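Local coordinates for stage III sporulation protein AB (Bacillus subtilis, PDB 6BS9) that is essential for sporulation and probably serves as a component of a secretion-system-like transport complex, this chain being the protein's helical part without its two ends, at residues S51-Q56 with K65-Q70; S19-I24 with K106-A111; Q70-V75 with E87-F92. All blocks are in the same frame, centred on the assembly; numbering follows the deposited sequence.

Contact 1 of 3, residues S51-Q56 with K65-Q70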
ATOM      1  N   SER A  51      -9.915   2.343   1.265  1.00 33.53           N
ATOM      2  CA  SER A  51     -11.346   2.132   1.585  1.00 36.49           C
ATOM      3  C   SER A  51     -11.837   0.753   1.140  1.00 36.11           C
ATOM      4  O   SER A  51     -12.557   0.105   1.888  1.00 37.33           O
ATOM      5  CB  SER A  51     -12.284   3.274   1.021  1.00 36.08           C
ATOM      6  OG  SER A  51     -12.112   3.451  -0.329  1.00 38.31           O
ATOM      7  N   ALA A  52     -11.416   0.304  -0.035  1.00 34.69           N
ATOM      8  CA  ALA A  52     -11.701  -1.087  -0.436  1.00 35.53           C
ATOM      9  C   ALA A  52     -11.147  -2.134   0.523  1.00 36.03           C
ATOM     10  O   ALA A  52     -11.836  -3.097   0.814  1.00 38.19           O
ATOM     11  CB  ALA A  52     -11.163  -1.342  -1.803  1.00 33.88           C
ATOM     12  N   PHE A  53      -9.923  -1.927   1.016  1.00 35.18           N
ATOM     13  CA  PHE A  53      -9.301  -2.836   1.959  1.00 34.20           C
ATOM     14  C   PHE A  53     -10.109  -2.874   3.257  1.00 35.21           C
ATOM     15  O   PHE A  53     -10.418  -3.955   3.762  1.00 36.15           O
ATOM     16  CB  PHE A  53      -7.873  -2.360   2.243  1.00 34.64           C
ATOM     17  CG  PHE A  53      -7.075  -3.246   3.174  1.00 33.49           C
ATOM     18  CD1 PHE A  53      -7.091  -4.613   3.065  1.00 34.58           C
ATOM     19  CD2 PHE A  53      -6.249  -2.702   4.122  1.00 35.74           C
ATOM     20  CE1 PHE A  53      -6.290  -5.435   3.885  1.00 35.77           C
ATOM     21  CE2 PHE A  53      -5.416  -3.512   4.952  1.00 35.77           C
ATOM     22  CZ  PHE A  53      -5.451  -4.891   4.842  1.00 35.55           C
ATOM     23  N   SER A  54     -10.504  -1.699   3.727  1.00 36.66           N
ATOM     24  CA  SER A  54     -11.346  -1.569   4.926  1.00 38.13           C
ATOM     25  C   SER A  54     -12.669  -2.289   4.794  1.00 37.40           C
ATOM     26  O   SER A  54     -13.044  -3.082   5.620  1.00 35.69           O
ATOM     27  CB  SER A  54     -11.608  -0.085   5.210  1.00 39.94           C
ATOM     28  OG  SER A  54     -12.453   0.070   6.314  1.00 40.31           O
ATOM     29  N   ASP A  55     -13.369  -2.068   3.689  1.00 38.28           N
ATOM     30  CA  ASP A  55     -14.583  -2.831   3.430  1.00 39.43           C
ATOM     31  C   ASP A  55     -14.339  -4.352   3.471  1.00 40.51           C
ATOM     32  O   ASP A  55     -15.132  -5.085   3.983  1.00 40.84           O
ATOM     33  CB  ASP A  55     -15.151  -2.468   2.039  1.00 40.75           C
ATOM     34  CG  ASP A  55     -15.663  -1.066   1.971  1.00 42.04           C
ATOM     35  OD1 ASP A  55     -15.907  -0.446   3.051  1.00 46.23           O
ATOM     36  OD2 ASP A  55     -15.814  -0.555   0.826  1.00 45.90           O
ATOM     37  N   GLN A  56     -13.284  -4.821   2.828  1.00 44.93           N
ATOM     38  CA  GLN A  56     -13.095  -6.266   2.633  1.00 47.85           C
ATOM     39  C   GLN A  56     -12.832  -6.877   3.960  1.00 46.42           C
ATOM     40  O   GLN A  56     -13.340  -7.920   4.243  1.00 48.77           O
ATOM     41  CB  GLN A  56     -11.924  -6.582   1.668  1.00 51.44           C
ATOM     42  CG  GLN A  56     -12.232  -6.714   0.181  1.00 58.13           C
ATOM     43  CD  GLN A  56     -13.511  -7.460  -0.077  1.00 61.88           C
ATOM     44  OE1 GLN A  56     -14.537  -6.851  -0.361  1.00 66.23           O
ATOM     45  NE2 GLN A  56     -13.464  -8.771   0.042  1.00 66.25           N
ATOM     46  N   LYS A  65      -4.399 -10.652   4.289  1.00 39.33           N
ATOM     47  CA  LYS A  65      -3.693 -10.929   3.061  1.00 39.78           C
ATOM     48  C   LYS A  65      -4.636 -11.049   1.898  1.00 40.31           C
ATOM     49  O   LYS A  65      -4.378 -10.480   0.835  1.00 41.78           O
ATOM     50  CB  LYS A  65      -2.858 -12.187   3.232  1.00 43.80           C
ATOM     51  CG  LYS A  65      -2.220 -12.772   1.987  1.00 48.30           C
ATOM     52  CD  LYS A  65      -1.694 -14.169   2.310  1.00 53.64           C
ATOM     53  CE  LYS A  65      -0.942 -14.789   1.147  1.00 59.15           C
ATOM     54  NZ  LYS A  65      -1.808 -14.894  -0.070  1.00 63.34           N
ATOM     55  N   THR A  66      -5.708 -11.814   2.066  1.00 41.71           N
ATOM     56  CA  THR A  66      -6.612 -12.036   0.972  1.00 41.82           C
ATOM     57  C   THR A  66      -7.339 -10.707   0.678  1.00 42.86           C
ATOM     58  O   THR A  66      -7.484 -10.325  -0.494  1.00 42.73           O
ATOM     59  CB  THR A  66      -7.615 -13.157   1.327  1.00 44.44           C
ATOM     60  OG1 THR A  66      -6.909 -14.383   1.524  1.00 43.41           O
ATOM     61  CG2 THR A  66      -8.696 -13.353   0.256  1.00 42.48           C
ATOM     62  N   ALA A  67      -7.772 -10.017   1.724  1.00 38.50           N
ATOM     63  CA  ALA A  67      -8.466  -8.725   1.560  1.00 39.17           C
ATOM     64  C   ALA A  67      -7.622  -7.697   0.849  1.00 38.46           C
ATOM     65  O   ALA A  67      -8.131  -6.959  -0.027  1.00 40.12           O
ATOM     66  CB  ALA A  67      -8.900  -8.158   2.897  1.00 38.59           C
ATOM     67  N   TRP A  68      -6.338  -7.685   1.168  1.00 36.98           N
ATOM     68  CA  TRP A  68      -5.420  -6.811   0.473  1.00 36.10           C
ATOM     69  C   TRP A  68      -5.259  -7.125  -1.038  1.00 37.95           C
ATOM     70  O   TRP A  68      -5.367  -6.217  -1.892  1.00 33.28           O
ATOM     71  CB  TRP A  68      -4.063  -6.839   1.125  1.00 32.77           C
ATOM     72  CG  TRP A  68      -3.166  -5.934   0.480  1.00 31.09           C
ATOM     73  CD1 TRP A  68      -2.237  -6.225  -0.497  1.00 31.71           C
ATOM     74  CD2 TRP A  68      -3.101  -4.519   0.662  1.00 31.59           C
ATOM     75  NE1 TRP A  68      -1.527  -5.078  -0.854  1.00 30.30           N
ATOM     76  CE2 TRP A  68      -2.060  -4.022  -0.178  1.00 31.26           C
ATOM     77  CE3 TRP A  68      -3.803  -3.597   1.468  1.00 31.06           C
ATOM     78  CZ2 TRP A  68      -1.765  -2.669  -0.248  1.00 30.88           C
ATOM     79  CZ3 TRP A  68      -3.467  -2.247   1.419  1.00 27.51           C
ATOM     80  CH2 TRP A  68      -2.469  -1.811   0.601  1.00 29.88           C
ATOM     81  N   GLU A  69      -5.031  -8.389  -1.345  1.00 43.86           N
ATOM     82  CA  GLU A  69      -4.870  -8.834  -2.735  1.00 49.45           C
ATOM     83  C   GLU A  69      -6.080  -8.481  -3.568  1.00 47.26           C
ATOM     84  O   GLU A  69      -5.940  -7.944  -4.664  1.00 49.83           O
ATOM     85  CB  GLU A  69      -4.624 -10.343  -2.866  1.00 55.90           C
ATOM     86  CG  GLU A  69      -3.218 -10.654  -3.303  1.00 68.69           C
ATOM     87  CD  GLU A  69      -2.260 -10.935  -2.175  1.00 74.25           C
ATOM     88  OE1 GLU A  69      -2.407 -12.053  -1.628  1.00 69.33           O
ATOM     89  OE2 GLU A  69      -1.355 -10.078  -1.926  1.00 74.90           O
ATOM     90  N   GLN A  70      -7.259  -8.760  -3.034  1.00 44.51           N
ATOM     91  CA  GLN A  70      -8.518  -8.455  -3.713  1.00 45.02           C
ATOM     92  C   GLN A  70      -8.669  -6.944  -3.944  1.00 40.77           C
ATOM     93  O   GLN A  70      -9.027  -6.520  -5.010  1.00 42.64           O
ATOM     94  CB  GLN A  70      -9.689  -9.025  -2.904  1.00 51.82           C
ATOM     95  CG  GLN A  70     -10.752  -9.740  -3.723  1.00 64.36           C
ATOM     96  CD  GLN A  70     -11.830 -10.428  -2.869  1.00 74.01           C
ATOM     97  OE1 GLN A  70     -13.033 -10.123  -2.998  1.00 78.98           O
ATOM     98  NE2 GLN A  70     -11.409 -11.367  -1.986  1.00 74.39           N
TER

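Contact 2 of 3, residues S19-I24 with K106-A111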
ATOM      1  N   SER A  19       1.844   4.103   8.114  1.00 32.58           N
ATOM      2  CA  SER A  19       0.798   4.171   9.171  1.00 32.05           C
ATOM      3  C   SER A  19       0.173   2.861   9.470  1.00 30.54           C
ATOM      4  O   SER A  19      -0.023   2.503  10.612  1.00 30.47           O
ATOM      5  CB  SER A  19      -0.223   5.178   8.776  1.00 31.52           C
ATOM      6  OG  SER A  19       0.409   6.451   8.737  1.00 32.59           O
ATOM      7  N   LEU A  20      -0.007   2.055   8.448  1.00 31.88           N
ATOM      8  CA  LEU A  20      -0.537   0.732   8.716  1.00 34.41           C
ATOM      9  C   LEU A  20       0.465  -0.158   9.423  1.00 36.36           C
ATOM     10  O   LEU A  20       0.060  -0.929  10.298  1.00 39.28           O
ATOM     11  CB  LEU A  20      -0.960   0.006   7.459  1.00 37.29           C
ATOM     12  CG  LEU A  20      -2.172   0.487   6.703  1.00 37.40           C
ATOM     13  CD1 LEU A  20      -2.497  -0.451   5.574  1.00 38.52           C
ATOM     14  CD2 LEU A  20      -3.407   0.727   7.566  1.00 38.55           C
ATOM     15  N   GLU A  21       1.741  -0.109   9.016  1.00 36.78           N
ATOM     16  CA  GLU A  21       2.792  -0.828   9.739  1.00 38.03           C
ATOM     17  C   GLU A  21       2.726  -0.542  11.215  1.00 36.75           C
ATOM     18  O   GLU A  21       2.772  -1.456  12.041  1.00 41.25           O
ATOM     19  CB  GLU A  21       4.207  -0.431   9.240  1.00 41.72           C
ATOM     20  CG  GLU A  21       5.340  -1.233   9.902  1.00 45.51           C
ATOM     21  CD  GLU A  21       6.772  -0.723   9.604  1.00 50.57           C
ATOM     22  OE1 GLU A  21       6.887   0.436   9.076  1.00 52.19           O
ATOM     23  OE2 GLU A  21       7.769  -1.559   9.756  1.00 48.61           O
ATOM     24  N   ALA A  22       2.617   0.717  11.582  1.00 36.05           N
ATOM     25  CA  ALA A  22       2.560   1.047  13.017  1.00 35.64           C
ATOM     26  C   ALA A  22       1.368   0.412  13.708  1.00 37.92           C
ATOM     27  O   ALA A  22       1.470  -0.088  14.832  1.00 37.89           O
ATOM     28  CB  ALA A  22       2.580   2.550  13.205  1.00 35.12           C
ATOM     29  N   GLU A  23       0.219   0.424  13.050  1.00 40.70           N
ATOM     30  CA  GLU A  23      -1.016  -0.099  13.703  1.00 44.79           C
ATOM     31  C   GLU A  23      -0.989  -1.603  13.824  1.00 42.87           C
ATOM     32  O   GLU A  23      -1.427  -2.164  14.818  1.00 44.38           O
ATOM     33  CB  GLU A  23      -2.264   0.287  12.920  1.00 45.80           C
ATOM     34  CG  GLU A  23      -2.501   1.792  12.826  1.00 51.20           C
ATOM     35  CD  GLU A  23      -2.968   2.434  14.141  1.00 50.77           C
ATOM     36  OE1 GLU A  23      -2.941   3.669  14.276  1.00 56.76           O
ATOM     37  OE2 GLU A  23      -3.273   1.743  15.110  1.00 55.46           O
ATOM     38  N   ILE A  24      -0.443  -2.255  12.815  1.00 39.98           N
ATOM     39  CA  ILE A  24      -0.237  -3.691  12.891  1.00 39.34           C
ATOM     40  C   ILE A  24       0.692  -4.008  14.061  1.00 40.40           C
ATOM     41  O   ILE A  24       0.390  -4.852  14.872  1.00 43.78           O
ATOM     42  CB  ILE A  24       0.354  -4.196  11.566  1.00 38.48           C
ATOM     43  CG1 ILE A  24      -0.713  -4.084  10.502  1.00 37.53           C
ATOM     44  CG2 ILE A  24       0.832  -5.643  11.698  1.00 40.77           C
ATOM     45  CD1 ILE A  24      -0.206  -4.156   9.086  1.00 36.23           C
ATOM     46  N   LYS A 106       9.955  -6.926   9.498  1.00 38.45           N
ATOM     47  CA  LYS A 106      11.055  -6.698   8.593  1.00 36.13           C
ATOM     48  C   LYS A 106      10.596  -6.792   7.151  1.00 33.64           C
ATOM     49  O   LYS A 106      11.082  -6.018   6.320  1.00 30.87           O
ATOM     50  CB  LYS A 106      12.265  -7.625   8.911  1.00 38.02           C
ATOM     51  CG  LYS A 106      12.790  -7.431  10.318  1.00 38.70           C
ATOM     52  CD  LYS A 106      13.273  -5.979  10.549  1.00 39.68           C
ATOM     53  CE  LYS A 106      13.767  -5.773  11.979  1.00 42.32           C
ATOM     54  NZ  LYS A 106      14.208  -4.369  12.155  1.00 45.29           N
ATOM     55  N   HIS A 107       9.639  -7.671   6.855  1.00 33.39           N
ATOM     56  CA  HIS A 107       9.125  -7.731   5.471  1.00 35.08           C
ATOM     57  C   HIS A 107       8.252  -6.508   5.124  1.00 34.31           C
ATOM     58  O   HIS A 107       8.270  -6.049   3.974  1.00 32.06           O
ATOM     59  CB  HIS A 107       8.438  -9.077   5.168  1.00 36.32           C
ATOM     60  CG  HIS A 107       9.399 -10.193   4.896  1.00 37.88           C
ATOM     61  ND1 HIS A 107       9.848 -10.487   3.626  1.00 42.34           N
ATOM     62  CD2 HIS A 107      10.119 -10.973   5.722  1.00 38.91           C
ATOM     63  CE1 HIS A 107      10.776 -11.432   3.675  1.00 41.27           C
ATOM     64  NE2 HIS A 107      10.949 -11.755   4.940  1.00 41.00           N
ATOM     65  N   ILE A 108       7.577  -5.927   6.118  1.00 33.80           N
ATOM     66  CA  ILE A 108       6.866  -4.663   5.890  1.00 33.80           C
ATOM     67  C   ILE A 108       7.835  -3.558   5.631  1.00 32.50           C
ATOM     68  O   ILE A 108       7.662  -2.777   4.671  1.00 31.16           O
ATOM     69  CB  ILE A 108       5.947  -4.252   7.033  1.00 35.18           C
ATOM     70  CG1 ILE A 108       4.834  -5.291   7.173  1.00 37.27           C
ATOM     71  CG2 ILE A 108       5.365  -2.867   6.743  1.00 32.90           C
ATOM     72  CD1 ILE A 108       3.867  -5.108   8.337  1.00 36.41           C
ATOM     73  N   LYS A 109       8.906  -3.513   6.425  1.00 32.66           N
ATOM     74  CA  LYS A 109       9.960  -2.507   6.181  1.00 31.61           C
ATOM     75  C   LYS A 109      10.541  -2.646   4.777  1.00 32.13           C
ATOM     76  O   LYS A 109      10.796  -1.642   4.104  1.00 33.71           O
ATOM     77  CB  LYS A 109      11.032  -2.630   7.240  1.00 33.38           C
ATOM     78  CG  LYS A 109      12.079  -1.543   7.173  1.00 32.73           C
ATOM     79  CD  LYS A 109      13.162  -1.790   8.174  1.00 35.20           C
ATOM     80  CE  LYS A 109      14.188  -0.635   8.260  1.00 36.21           C
ATOM     81  NZ  LYS A 109      15.252  -0.907   9.280  1.00 35.39           N
ATOM     82  N   LEU A 110      10.742  -3.885   4.314  1.00 32.35           N
ATOM     83  CA  LEU A 110      11.270  -4.132   2.936  1.00 33.63           C
ATOM     84  C   LEU A 110      10.372  -3.589   1.846  1.00 31.79           C
ATOM     85  O   LEU A 110      10.860  -2.955   0.921  1.00 31.71           O
ATOM     86  CB  LEU A 110      11.451  -5.628   2.679  1.00 34.02           C
ATOM     87  CG  LEU A 110      11.953  -6.105   1.319  1.00 34.68           C
ATOM     88  CD1 LEU A 110      13.259  -5.464   0.928  1.00 34.09           C
ATOM     89  CD2 LEU A 110      12.135  -7.621   1.301  1.00 34.85           C
ATOM     90  N   ALA A 111       9.053  -3.818   1.993  1.00 30.60           N
ATOM     91  CA  ALA A 111       8.090  -3.202   1.128  1.00 30.61           C
ATOM     92  C   ALA A 111       8.219  -1.693   1.083  1.00 30.10           C
ATOM     93  O   ALA A 111       8.287  -1.103   0.006  1.00 33.90           O
ATOM     94  CB  ALA A 111       6.689  -3.573   1.557  1.00 32.49           C
TER

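Contact 3 of 3, residues Q70-V75 with E87-F92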
ATOM      1  N   GLN A  70      -7.259  -8.760  -3.034  1.00 44.51           N
ATOM      2  CA  GLN A  70      -8.518  -8.455  -3.713  1.00 45.02           C
ATOM      3  C   GLN A  70      -8.669  -6.944  -3.944  1.00 40.77           C
ATOM      4  O   GLN A  70      -9.027  -6.520  -5.010  1.00 42.64           O
ATOM      5  CB  GLN A  70      -9.689  -9.025  -2.904  1.00 51.82           C
ATOM      6  CG  GLN A  70     -10.752  -9.740  -3.723  1.00 64.36           C
ATOM      7  CD  GLN A  70     -11.830 -10.428  -2.869  1.00 74.01           C
ATOM      8  OE1 GLN A  70     -13.033 -10.123  -2.998  1.00 78.98           O
ATOM      9  NE2 GLN A  70     -11.409 -11.367  -1.986  1.00 74.39           N
ATOM     10  N   SER A  71      -8.346  -6.130  -2.945  1.00 37.36           N
ATOM     11  CA  SER A  71      -8.486  -4.701  -3.094  1.00 38.06           C
ATOM     12  C   SER A  71      -7.507  -4.147  -4.081  1.00 36.70           C
ATOM     13  O   SER A  71      -7.818  -3.298  -4.911  1.00 36.49           O
ATOM     14  CB  SER A  71      -8.314  -4.000  -1.741  1.00 37.05           C
ATOM     15  OG  SER A  71      -9.086  -4.615  -0.733  1.00 34.91           O
ATOM     16  N   LEU A  72      -6.327  -4.680  -4.025  1.00 39.14           N
ATOM     17  CA  LEU A  72      -5.317  -4.296  -4.979  1.00 42.93           C
ATOM     18  C   LEU A  72      -5.716  -4.520  -6.465  1.00 42.67           C
ATOM     19  O   LEU A  72      -5.495  -3.642  -7.323  1.00 39.29           O
ATOM     20  CB  LEU A  72      -4.011  -5.019  -4.615  1.00 43.02           C
ATOM     21  CG  LEU A  72      -2.781  -4.735  -5.458  1.00 45.35           C
ATOM     22  CD1 LEU A  72      -2.394  -3.259  -5.340  1.00 43.34           C
ATOM     23  CD2 LEU A  72      -1.652  -5.667  -5.002  1.00 46.58           C
ATOM     24  N   LYS A  73      -6.230  -5.701  -6.770  1.00 48.62           N
ATOM     25  CA  LYS A  73      -6.658  -6.051  -8.150  1.00 51.72           C
ATOM     26  C   LYS A  73      -7.812  -5.195  -8.602  1.00 51.84           C
ATOM     27  O   LYS A  73      -7.895  -4.751  -9.749  1.00 50.71           O
ATOM     28  CB  LYS A  73      -7.034  -7.539  -8.256  1.00 57.84           C
ATOM     29  CG  LYS A  73      -5.828  -8.494  -8.099  1.00 65.20           C
ATOM     30  CD  LYS A  73      -6.077  -9.916  -8.616  1.00 71.66           C
ATOM     31  CE  LYS A  73      -6.302 -11.028  -7.574  1.00 75.13           C
ATOM     32  NZ  LYS A  73      -5.193 -12.030  -7.457  1.00 72.31           N
ATOM     33  N   LYS A  74      -8.721  -4.978  -7.677  1.00 52.35           N
ATOM     34  CA  LYS A  74      -9.894  -4.182  -7.946  1.00 50.30           C
ATOM     35  C   LYS A  74      -9.484  -2.762  -8.336  1.00 48.68           C
ATOM     36  O   LYS A  74     -10.080  -2.186  -9.237  1.00 53.76           O
ATOM     37  CB  LYS A  74     -10.789  -4.248  -6.692  1.00 54.88           C
ATOM     38  CG  LYS A  74     -12.209  -3.716  -6.758  1.00 62.11           C
ATOM     39  CD  LYS A  74     -12.751  -3.519  -5.308  1.00 67.21           C
ATOM     40  CE  LYS A  74     -14.017  -2.605  -5.239  1.00 70.93           C
ATOM     41  NZ  LYS A  74     -15.104  -2.842  -6.252  1.00 71.21           N
ATOM     42  N   VAL A  75      -8.494  -2.159  -7.676  1.00 43.46           N
ATOM     43  CA  VAL A  75      -8.204  -0.741  -7.939  1.00 42.38           C
ATOM     44  C   VAL A  75      -7.088  -0.550  -8.928  1.00 41.02           C
ATOM     45  O   VAL A  75      -6.891   0.564  -9.430  1.00 40.15           O
ATOM     46  CB  VAL A  75      -7.911   0.087  -6.647  1.00 42.91           C
ATOM     47  CG1 VAL A  75      -9.018  -0.088  -5.598  1.00 42.24           C
ATOM     48  CG2 VAL A  75      -6.544  -0.256  -6.066  1.00 43.41           C
ATOM     49  N   GLU A  87       3.998  -5.644  -7.880  1.00 39.42           N
ATOM     50  CA  GLU A  87       4.647  -6.768  -7.234  1.00 40.33           C
ATOM     51  C   GLU A  87       5.033  -6.414  -5.793  1.00 38.12           C
ATOM     52  O   GLU A  87       4.860  -7.205  -4.899  1.00 38.73           O
ATOM     53  CB  GLU A  87       5.880  -7.251  -8.049  1.00 43.08           C
ATOM     54  CG  GLU A  87       5.524  -7.988  -9.365  1.00 46.68           C
ATOM     55  CD  GLU A  87       4.662  -9.240  -9.176  1.00 48.60           C
ATOM     56  OE1 GLU A  87       4.887 -10.003  -8.158  1.00 46.88           O
ATOM     57  OE2 GLU A  87       3.738  -9.452 -10.030  1.00 54.39           O
ATOM     58  N   VAL A  88       5.527  -5.208  -5.588  1.00 36.22           N
ATOM     59  CA  VAL A  88       5.806  -4.777  -4.265  1.00 36.42           C
ATOM     60  C   VAL A  88       4.554  -4.757  -3.415  1.00 35.28           C
ATOM     61  O   VAL A  88       4.563  -5.261  -2.285  1.00 33.88           O
ATOM     62  CB  VAL A  88       6.517  -3.402  -4.242  1.00 36.79           C
ATOM     63  CG1 VAL A  88       6.627  -2.874  -2.819  1.00 36.50           C
ATOM     64  CG2 VAL A  88       7.911  -3.524  -4.864  1.00 36.67           C
ATOM     65  N   LEU A  89       3.463  -4.195  -3.940  1.00 36.82           N
ATOM     66  CA  LEU A  89       2.212  -4.165  -3.195  1.00 36.81           C
ATOM     67  C   LEU A  89       1.629  -5.558  -2.919  1.00 39.87           C
ATOM     68  O   LEU A  89       1.080  -5.804  -1.847  1.00 45.21           O
ATOM     69  CB  LEU A  89       1.231  -3.236  -3.880  1.00 37.47           C
ATOM     70  CG  LEU A  89       1.678  -1.764  -3.840  1.00 37.39           C
ATOM     71  CD1 LEU A  89       0.879  -0.914  -4.758  1.00 36.24           C
ATOM     72  CD2 LEU A  89       1.619  -1.171  -2.417  1.00 37.60           C
ATOM     73  N   LYS A  90       1.797  -6.470  -3.853  1.00 42.16           N
ATOM     74  CA  LYS A  90       1.423  -7.868  -3.660  1.00 47.51           C
ATOM     75  C   LYS A  90       2.253  -8.494  -2.569  1.00 42.89           C
ATOM     76  O   LYS A  90       1.703  -9.173  -1.714  1.00 40.48           O
ATOM     77  CB  LYS A  90       1.582  -8.654  -4.976  1.00 53.21           C
ATOM     78  CG  LYS A  90       1.015 -10.073  -4.941  1.00 64.19           C
ATOM     79  CD  LYS A  90       1.174 -10.803  -6.285  1.00 70.93           C
ATOM     80  CE  LYS A  90       0.426 -12.149  -6.305  1.00 75.70           C
ATOM     81  NZ  LYS A  90       0.039 -12.610  -7.685  1.00 75.96           N
ATOM     82  N   GLN A  91       3.570  -8.289  -2.593  1.00 43.12           N
ATOM     83  CA  GLN A  91       4.456  -8.787  -1.495  1.00 44.33           C
ATOM     84  C   GLN A  91       4.069  -8.202  -0.135  1.00 38.66           C
ATOM     85  O   GLN A  91       4.119  -8.899   0.871  1.00 38.32           O
ATOM     86  CB  GLN A  91       6.016  -8.820  -1.748  1.00 49.02           C
ATOM     87  CG  GLN A  91       6.753  -7.786  -2.589  1.00 53.82           C
ATOM     88  CD  GLN A  91       8.272  -7.653  -2.214  0.50 50.22           C
ATOM     89  OE1 GLN A  91       8.782  -6.555  -2.074  0.50 45.90           O
ATOM     90  NE2 GLN A  91       8.958  -8.778  -2.039  0.50 50.49           N
ATOM     91  N   PHE A  92       3.608  -6.959  -0.108  1.00 36.50           N
ATOM     92  CA  PHE A  92       3.069  -6.414   1.129  1.00 36.30           C
ATOM     93  C   PHE A  92       1.848  -7.226   1.630  1.00 38.42           C
ATOM     94  O   PHE A  92       1.750  -7.530   2.808  1.00 38.62           O
ATOM     95  CB  PHE A  92       2.749  -4.908   1.020  1.00 32.92           C
ATOM     96  CG  PHE A  92       2.058  -4.340   2.228  1.00 29.52           C
ATOM     97  CD1 PHE A  92       2.749  -4.046   3.341  1.00 29.26           C
ATOM     98  CD2 PHE A  92       0.700  -4.121   2.241  1.00 28.18           C
ATOM     99  CE1 PHE A  92       2.117  -3.494   4.473  1.00 29.16           C
ATOM    100  CE2 PHE A  92       0.064  -3.640   3.355  1.00 28.46           C
ATOM    101  CZ  PHE A  92       0.770  -3.315   4.484  1.00 27.81           C
TER

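Contact 1 of 3, residues S51-Q56 with K65-Q70
Phe-53 and Trp-68 form a T-shaped stack inside a helical hairpin, in which helix 46-58 turns back as helix 64-75. The short segments run roughly antiparallel, at 141°, with their axes 8.7 Å apart, close enough for backbone as well as side chains to take part. Phe-53 CG lies anti to the backbone N (chi1 -178°), which carries the ring across to the partner helix. The indole drives its six-membered edge into one face of this ring, and the planes stand at 90°. The contacting atom, Trp-68 CE3, lies 3.5 Å above the phenyl plane, over its centre. The ring edge also reaches the partner backbone, with Phe-53 CE1 3.5 Å from Trp-68 N. Outside the hairpin, Trp-68 NE1 donates a hydrogen bond to Leu-89 O, which helps to hold the indole in its rotation.

One turn on, Gln-56 packs its aliphatic root against Ala-67, CB to CB at 3.6 Å; the small methyl permits this close approach. Bent at chi2, the Gln-56 chain brings its amide across that of Gln-70. Gln-56 NE2 stands 3.4 Å from Gln-70 OE1 at an angle too poor for a hydrogen bond, and bonds instead to Asp-62 OD2.

Contact 2 of 3, residues S19-I24 with K106-A111
Glu-21 and Ile-108 carry this contact, which joins the first and last helices of an all-helical bundle, 2-26 and 101-128. The short segments are almost exactly antiparallel, at 175°. Their axes are 10.7 Å apart, a wide spacing that side chains must bridge by themselves.

The close part is made by the methylene chain of Glu-21 and one branch of Ile-108. A chi1 of -176° swings the Glu-21 chain out toward the other helix and, extended beyond CG, it lies alongside the isoleucine, the two side chains sliding past each other in opposite directions. Ile-108 CG2 rests on the aliphatic stem, 3.6 Å from Glu-21 CG and 3.7 Å from Glu-21 CB. The acidic residue therefore contributes hydrophobic surface here, while its carboxylate continues past the methyl. Behind this point Ile-108 is buried against Phe-92 and Thr-95 of helix 83-95.

Packing is slacker one turn further along helix 2-26, where the end methyls of Ile-24 and Ile-108 meet, CD1 to CD1, at 4.2 Å. Ile-24 also leans on Leu-31, Leu-96 and Gln-104.

On the solvent side the Lys-109 chain is fully extended and carries its ammonium away from helix 2-26. No salt bridge closes this edge, since Lys-109 NZ is 7.5 Å from Glu-21 OE2. Glu-21 OE2 also stays 4.0 Å from Lys-109 N, beyond hydrogen-bonding range; it takes a weak hydrogen bond from Gln-105 NE2.

Contact 3 of 3, residues Q70-V75 with E87-F92
With its first torsion at -178°, Leu-72 extends its side chain straight toward helix 83-95, and a chi2 of 63° then spreads its two methyls over Leu-89. Leu-89 has the other common setting, with CG beside the backbone N (chi1 -66°), which swings its branch aside and presents CB to the incoming leucine. The two side chains cross at about a right angle. Both Leu-72 CD1 and Leu-72 CD2 lie 3.9 Å from Leu-89 CB, so the fork straddles that carbon.

The branches then diverge. CD1 of Leu-72 follows the leucine chain outward, reaching Leu-89 CD1 at 4.1 Å. CD2 turns to the helix backbone, where Leu-72 CD2 approaches Lys-90 N to 3.7 Å. This is apolar packing of one leucine against the peptide link between Leu-89 and Lys-90; no hydrogen bond crosses the contact.

At the margin Lys-73 NZ and Lys-90 NZ are 5.3 Å apart, and these like charges would probably repel mildly, with Lys-73 exposed to solvent.

The contact joins helices 64-75 and 83-95, which follow each other in the chain. Tyr-86, a turn before Leu-89, packs on Leu-72 as well. Leu-13 and Leu-17 of helix 2-26 touch Leu-89, while helix 101-128 lies against Val-88 and Phe-92, so that helix 83-95 sits among three others.

Contacts 1 and 3 follow in series along the chain and share helix 64-75, their centres about 9 Å apart. A polar link joins them where the indole of contact 1 meets a carbonyl of contact 3, Trp-68 NE1 lying 2.9 Å from Leu-89 O, so Trp-68 takes part in packing against helix 46-58 and also binds helix 83-95. Contact 2 joins the first and last helices and encloses the other two in sequence. Its centre is about 16 Å from that of contact 1 and about 15 Å from that of contact 3. Hydrophobic touches bridge these gaps: Ile-108 CG2 lies 4.0 Å from Phe-92 CE1, and Phe-53 CE2 lies 4.3 Å from Leu-20 CD1. Together the three contacts tie five of the six helices into one core.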